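Local structure of OxyA protein (Actinoplanes teichomyceticus, 5HH3) at residues Thr194-Met199 with Asp210-Val215; Ala249-Met254 with Glu391-Asp396. The protein is a heme-thiolate cytochrome P450 that probably carries out phenolic coupling of a peptide in glycopeptide antibiotic biosynthesis. One frame throughout, in Å; residues are numbered along the deposited sequence.

In the fold
From the N terminus, contact 1 comes first. It closes a short connection of ten residues, six of them still in helix 182-205, leading into helix 211-219; these are the G and H helices of the P450 fold. Contact 2 opens later, near the end of helix 225-256, the long central helix of the fold. It closes a far larger loop of 136 residues, which includes Cys348, the axial ligand of the heme iron, and returns with the C-terminal strand 394-396. The two neither nest nor cross, but lie in series with centres 34 Å apart. Helix 225-256 relates them: Ala232 touches both Met196 and Phe212 of contact 1, while residues 249-254 form one side of contact 2.

Contact 1: Thr194-Met199 with Asp210-Val215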
loop_
_atom_site.group_PDB
_atom_site.type_symbol
_atom_site.label_atom_id
_atom_site.label_comp_id
_atom_site.label_asym_id
_atom_site.label_seq_id
_atom_site.Cartn_x
_atom_site.Cartn_y
_atom_site.Cartn_z
ATOM N N THR B 194 27.495 1.509 -11.396
ATOM C CA THR B 194 28.832 1.423 -11.982
ATOM C C THR B 194 29.660 2.652 -11.614
ATOM O O THR B 194 30.850 2.533 -11.332
ATOM C CB THR B 194 28.788 1.282 -13.523
ATOM O OG1 THR B 194 27.932 0.195 -13.880
ATOM C CG2 THR B 194 30.178 1.026 -14.101
ATOM N N TYR B 195 29.033 3.829 -11.621
ATOM C CA TYR B 195 29.711 5.044 -11.179
ATOM C C TYR B 195 30.116 4.916 -9.696
ATOM O O TYR B 195 31.286 5.090 -9.355
ATOM C CB TYR B 195 28.834 6.280 -11.407
ATOM C CG TYR B 195 29.563 7.578 -11.142
ATOM C CD1 TYR B 195 29.679 8.067 -9.848
ATOM C CD2 TYR B 195 30.162 8.306 -12.179
ATOM C CE1 TYR B 195 30.346 9.242 -9.579
ATOM C CE2 TYR B 195 30.840 9.492 -11.916
ATOM C CZ TYR B 195 30.917 9.952 -10.603
ATOM O OH TYR B 195 31.568 11.102 -10.266
ATOM N N MET B 196 29.165 4.570 -8.832
ATOM C CA MET B 196 29.436 4.476 -7.385
ATOM C C MET B 196 30.470 3.401 -7.020
ATOM O O MET B 196 31.310 3.623 -6.144
ATOM C CB MET B 196 28.147 4.234 -6.597
ATOM C CG MET B 196 27.131 5.364 -6.665
ATOM S SD MET B 196 27.730 7.025 -6.274
ATOM C CE MET B 196 28.649 6.660 -4.787
ATOM N N ASN B 197 30.421 2.256 -7.699
ATOM C CA ASN B 197 31.406 1.197 -7.480
ATOM C C ASN B 197 32.832 1.648 -7.783
ATOM O O ASN B 197 33.754 1.274 -7.067
ATOM C CB ASN B 197 31.077 -0.044 -8.313
ATOM C CG ASN B 197 29.837 -0.780 -7.821
ATOM O OD1 ASN B 197 29.348 -0.557 -6.713
ATOM N ND2 ASN B 197 29.329 -1.676 -8.654
ATOM N N LYS B 198 33.012 2.455 -8.826
ATOM C CA LYS B 198 34.333 3.047 -9.119
ATOM C C LYS B 198 34.749 4.022 -8.022
ATOM O O LYS B 198 35.870 3.950 -7.512
ATOM C CB LYS B 198 34.342 3.759 -10.476
ATOM C CG LYS B 198 34.353 2.800 -11.650
ATOM C CD LYS B 198 34.123 3.539 -12.955
ATOM C CE LYS B 198 34.054 2.570 -14.122
ATOM N NZ LYS B 198 33.577 3.251 -15.355
ATOM N N MET B 199 33.831 4.918 -7.671
ATOM C CA MET B 199 34.038 5.892 -6.598
ATOM C C MET B 199 34.429 5.242 -5.267
ATOM O O MET B 199 35.307 5.742 -4.560
ATOM C CB MET B 199 32.775 6.714 -6.404
ATOM C CG MET B 199 32.851 7.699 -5.255
ATOM S SD MET B 199 31.782 9.128 -5.510
ATOM C CE MET B 199 32.774 10.018 -6.707
ATOM N N ASP B 210 35.415 14.114 1.255
ATOM C CA ASP B 210 33.950 13.925 1.237
ATOM C C ASP B 210 33.418 12.824 2.193
ATOM O O ASP B 210 34.161 12.280 3.003
ATOM C CB ASP B 210 33.535 13.610 -0.203
ATOM C CG ASP B 210 34.271 12.403 -0.757
ATOM O OD1 ASP B 210 35.382 12.595 -1.294
ATOM O OD2 ASP B 210 33.765 11.271 -0.623
ATOM N N MET B 211 32.119 12.530 2.087
ATOM C CA MET B 211 31.436 11.521 2.895
ATOM C C MET B 211 32.125 10.147 2.859
ATOM O O MET B 211 32.323 9.547 3.903
ATOM C CB MET B 211 29.963 11.384 2.457
ATOM C CG MET B 211 29.048 10.844 3.532
ATOM S SD MET B 211 27.601 9.936 2.955
ATOM C CE MET B 211 28.408 8.468 2.336
ATOM N N PHE B 212 32.491 9.667 1.670
ATOM C CA PHE B 212 33.104 8.328 1.527
ATOM C C PHE B 212 34.451 8.217 2.222
ATOM O O PHE B 212 34.704 7.245 2.921
ATOM C CB PHE B 212 33.245 7.921 0.051
ATOM C CG PHE B 212 31.995 7.346 -0.569
ATOM C CD1 PHE B 212 30.753 7.511 0.000
ATOM C CD2 PHE B 212 32.074 6.655 -1.763
ATOM C CE1 PHE B 212 29.621 6.986 -0.594
ATOM C CE2 PHE B 212 30.945 6.137 -2.368
ATOM C CZ PHE B 212 29.719 6.300 -1.781
ATOM N N GLY B 213 35.310 9.210 2.027
ATOM C CA GLY B 213 36.652 9.185 2.613
ATOM C C GLY B 213 36.680 9.248 4.134
ATOM O O GLY B 213 37.501 8.596 4.763
ATOM N N VAL B 214 35.796 10.052 4.714
ATOM C CA VAL B 214 35.614 10.101 6.167
ATOM C C VAL B 214 35.213 8.722 6.709
ATOM O O VAL B 214 35.810 8.233 7.664
ATOM C CB VAL B 214 34.554 11.165 6.551
ATOM C CG1 VAL B 214 34.041 10.994 7.984
ATOM C CG2 VAL B 214 35.140 12.556 6.344
ATOM N N VAL B 215 34.216 8.104 6.083
ATOM C CA VAL B 215 33.710 6.812 6.544
ATOM C C VAL B 215 34.792 5.730 6.394
ATOM O O VAL B 215 35.098 5.003 7.343
ATOM C CB VAL B 215 32.423 6.409 5.795
ATOM C CG1 VAL B 215 31.992 4.994 6.168
ATOM C CG2 VAL B 215 31.285 7.392 6.088
#
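A Met-aromatic contact between Met199 and Phe212 joins the G and H helices of the P450 fold, and Met196 adds an apolar contact through its methyl. Met199 SD lies 5.0 Å from the centroid of the Phe212 ring, 36° off the ring normal, an oblique approach. Closer contact is made by its methylene, with Met199 CG 3.7 Å from Phe212 CD2. Met196 sits one turn earlier on the same helix. Its chain is bent at both chi2 (-51°) and chi3, which brings the terminal methyl obliquely against the far end of the ring, at CZ and CE2, with Met196 CE 3.2 Å from Phe212 CZ. A carbon-carbon approach this short is doubtful in its exact value, and only the meeting of the two groups is safe. Both methionine chains cross the phenylalanine side chain at about a right angle, and the ring carbon CE2 is approached by Met196 CE and Met199 CG alike. Next to Phe212 in sequence, Met211 places its CE in the ring plane, at the edge, 3.4 Å from Phe212 CD1. No hydrogen bond spans the two segments, so the contact is wholly apolar. Asp210 serves as N-cap of the second helix, and its OD2 accepts a weak bond from Phe212 N (3.1 Å, N-H...O 133°). The site is buried, with the Phe212 side chain about 12 Å from a bound heme. Helix 225-256 packs against it, its Ala232 touching Met196 and Phe212; Met211 packs against Phe158 and Leu159 of helix 142-159, and Met199 reaches Ile161 in the following loop.

Contact 2: Ala249-Met254 with Glu391-Asp396; sequences AGAWLM and EALLLD
The indole of Trp252 meets Leu393 obliquely, neither squarely over a face nor at an edge, and its ring also meets that of Phe25, with the two planes at about 40°. The leucine approaches the five-membered part of the indole: Leu393 CD1 is 3.9 Å from Trp252 CG and 4.1 Å from Trp252 CD1. The other branch is turned to the root of the tryptophan, with Leu393 CD2 lying 3.8 Å from Trp252 CB and 3.6 Å from Trp252 N. One leucine thus straddles the start of the side chain, a methyl for the ring and a methyl for the helix backbone, and the two side chains cross at about a right angle. With Trp252 CG anti to the backbone N (chi1 -178°), the indole stands out from the helix, roughly square to its axis. Ala251, the preceding residue, has only a methyl to offer, and it receives Leu393, just before the strand, and Leu395 within it: Ala251 CB is 4.0 Å from Leu393 CD2 and 4.2 Å from Leu395 CD1. No hydrogen bond crosses between the segments; all four touching residues are buried, and the evidence is of apolar packing alone. Leu393 N donates to Asp141 OD1, and Leu395 pairs through its backbone with Val140. Strand 394-396 is the central member of a three-stranded antiparallel sheet, flanked by strands 140-141 and 373-374. Leu395 of the strand and the preceding Leu393 pack on helix 225-256, with Phe142 of helix 142-159 and Leu365 of helix 351-368 both touching Ala251.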
loop_
_atom_site.group_PDB
_atom_site.type_symbol
_atom_site.label_atom_id
_atom_site.label_comp_id
_atom_site.label_asym_id
_atom_site.label_seq_id
_atom_site.Cartn_x
_atom_site.Cartn_y
_atom_site.Cartn_z
ATOM N N ALA B 249 9.019 25.185 0.129
ATOM C CA ALA B 249 8.030 25.643 1.117
ATOM C C ALA B 249 8.510 26.873 1.898
ATOM O O ALA B 249 7.704 27.744 2.247
ATOM C CB ALA B 249 7.631 24.526 2.065
ATOM N N GLY B 250 9.817 26.946 2.157
ATOM C CA GLY B 250 10.426 28.121 2.757
ATOM C C GLY B 250 10.299 29.369 1.906
ATOM O O GLY B 250 9.915 30.429 2.416
ATOM N N ALA B 251 10.627 29.252 0.612
ATOM C CA ALA B 251 10.468 30.359 -0.317
ATOM C C ALA B 251 9.007 30.844 -0.372
ATOM O O ALA B 251 8.765 32.059 -0.473
ATOM C CB ALA B 251 10.960 29.978 -1.710
ATOM N N TRP B 252 8.051 29.912 -0.303
ATOM C CA TRP B 252 6.628 30.262 -0.296
ATOM C C TRP B 252 6.285 31.052 0.968
ATOM O O TRP B 252 5.639 32.092 0.881
ATOM C CB TRP B 252 5.763 29.003 -0.425
ATOM C CG TRP B 252 4.269 29.220 -0.482
ATOM C CD1 TRP B 252 3.608 30.381 -0.764
ATOM C CD2 TRP B 252 3.254 28.224 -0.304
ATOM N NE1 TRP B 252 2.255 30.178 -0.743
ATOM C CE2 TRP B 252 2.006 28.864 -0.475
ATOM C CE3 TRP B 252 3.278 26.851 -0.012
ATOM C CZ2 TRP B 252 0.792 28.185 -0.358
ATOM C CZ3 TRP B 252 2.072 26.174 0.108
ATOM C CH2 TRP B 252 0.843 26.841 -0.067
ATOM N N LEU B 253 6.737 30.567 2.127
ATOM C CA LEU B 253 6.535 31.266 3.394
ATOM C C LEU B 253 7.163 32.664 3.385
ATOM O O LEU B 253 6.573 33.613 3.930
ATOM C CB LEU B 253 7.063 30.441 4.581
ATOM C CG LEU B 253 6.745 30.962 5.992
ATOM C CD1 LEU B 253 5.263 30.913 6.277
ATOM C CD2 LEU B 253 7.486 30.179 7.052
ATOM N N MET B 254 8.337 32.800 2.757
ATOM C CA MET B 254 8.982 34.113 2.620
ATOM C C MET B 254 8.202 35.094 1.741
ATOM O O MET B 254 8.043 36.249 2.118
ATOM C CB MET B 254 10.399 33.981 2.088
ATOM C CG MET B 254 11.325 33.235 3.047
ATOM S SD MET B 254 12.917 32.878 2.286
ATOM C CE MET B 254 13.386 34.576 1.884
ATOM N N GLU B 391 4.134 21.801 -5.892
ATOM C CA GLU B 391 4.327 21.332 -7.258
ATOM C C GLU B 391 4.944 22.391 -8.193
ATOM O O GLU B 391 5.714 22.053 -9.089
ATOM C CB GLU B 391 3.012 20.820 -7.831
ATOM C CG GLU B 391 2.465 19.628 -7.049
ATOM C CD GLU B 391 1.244 19.004 -7.686
ATOM O OE1 GLU B 391 1.078 17.773 -7.568
ATOM O OE2 GLU B 391 0.447 19.736 -8.311
ATOM N N ALA B 392 4.608 23.656 -7.978
ATOM C CA ALA B 392 5.166 24.765 -8.766
ATOM C C ALA B 392 5.008 26.052 -7.958
ATOM O O ALA B 392 3.982 26.235 -7.305
ATOM C CB ALA B 392 4.455 24.875 -10.104
ATOM N N LEU B 393 6.042 26.889 -7.925
ATOM C CA LEU B 393 6.016 28.110 -7.128
ATOM C C LEU B 393 6.575 29.283 -7.935
ATOM O O LEU B 393 7.773 29.583 -7.880
ATOM C CB LEU B 393 6.784 27.901 -5.830
ATOM C CG LEU B 393 6.734 29.039 -4.804
ATOM C CD1 LEU B 393 5.321 29.197 -4.249
ATOM C CD2 LEU B 393 7.702 28.762 -3.673
ATOM N N LEU B 394 5.686 29.928 -8.687
ATOM C CA LEU B 394 6.072 31.014 -9.591
ATOM C C LEU B 394 6.237 32.284 -8.792
ATOM O O LEU B 394 5.259 32.837 -8.296
ATOM C CB LEU B 394 5.049 31.214 -10.715
ATOM C CG LEU B 394 5.268 30.327 -11.945
ATOM C CD1 LEU B 394 6.487 30.773 -12.745
ATOM C CD2 LEU B 394 5.386 28.852 -11.572
ATOM N N LEU B 395 7.481 32.733 -8.664
ATOM C CA LEU B 395 7.780 33.940 -7.908
ATOM C C LEU B 395 8.373 34.982 -8.812
ATOM O O LEU B 395 8.931 34.659 -9.853
ATOM C CB LEU B 395 8.742 33.653 -6.754
ATOM C CG LEU B 395 8.332 32.565 -5.772
ATOM C CD1 LEU B 395 9.355 32.441 -4.652
ATOM C CD2 LEU B 395 6.944 32.832 -5.208
ATOM N N ASP B 396 8.234 36.234 -8.391
ATOM C CA ASP B 396 8.829 37.379 -9.064
ATOM C C ASP B 396 9.417 38.290 -7.976
ATOM O O ASP B 396 9.347 37.958 -6.794
ATOM C CB ASP B 396 7.769 38.092 -9.919
ATOM C CG ASP B 396 8.365 38.774 -11.153
ATOM O OD1 ASP B 396 9.526 39.210 -11.099
ATOM O OD2 ASP B 396 7.681 38.878 -12.183
#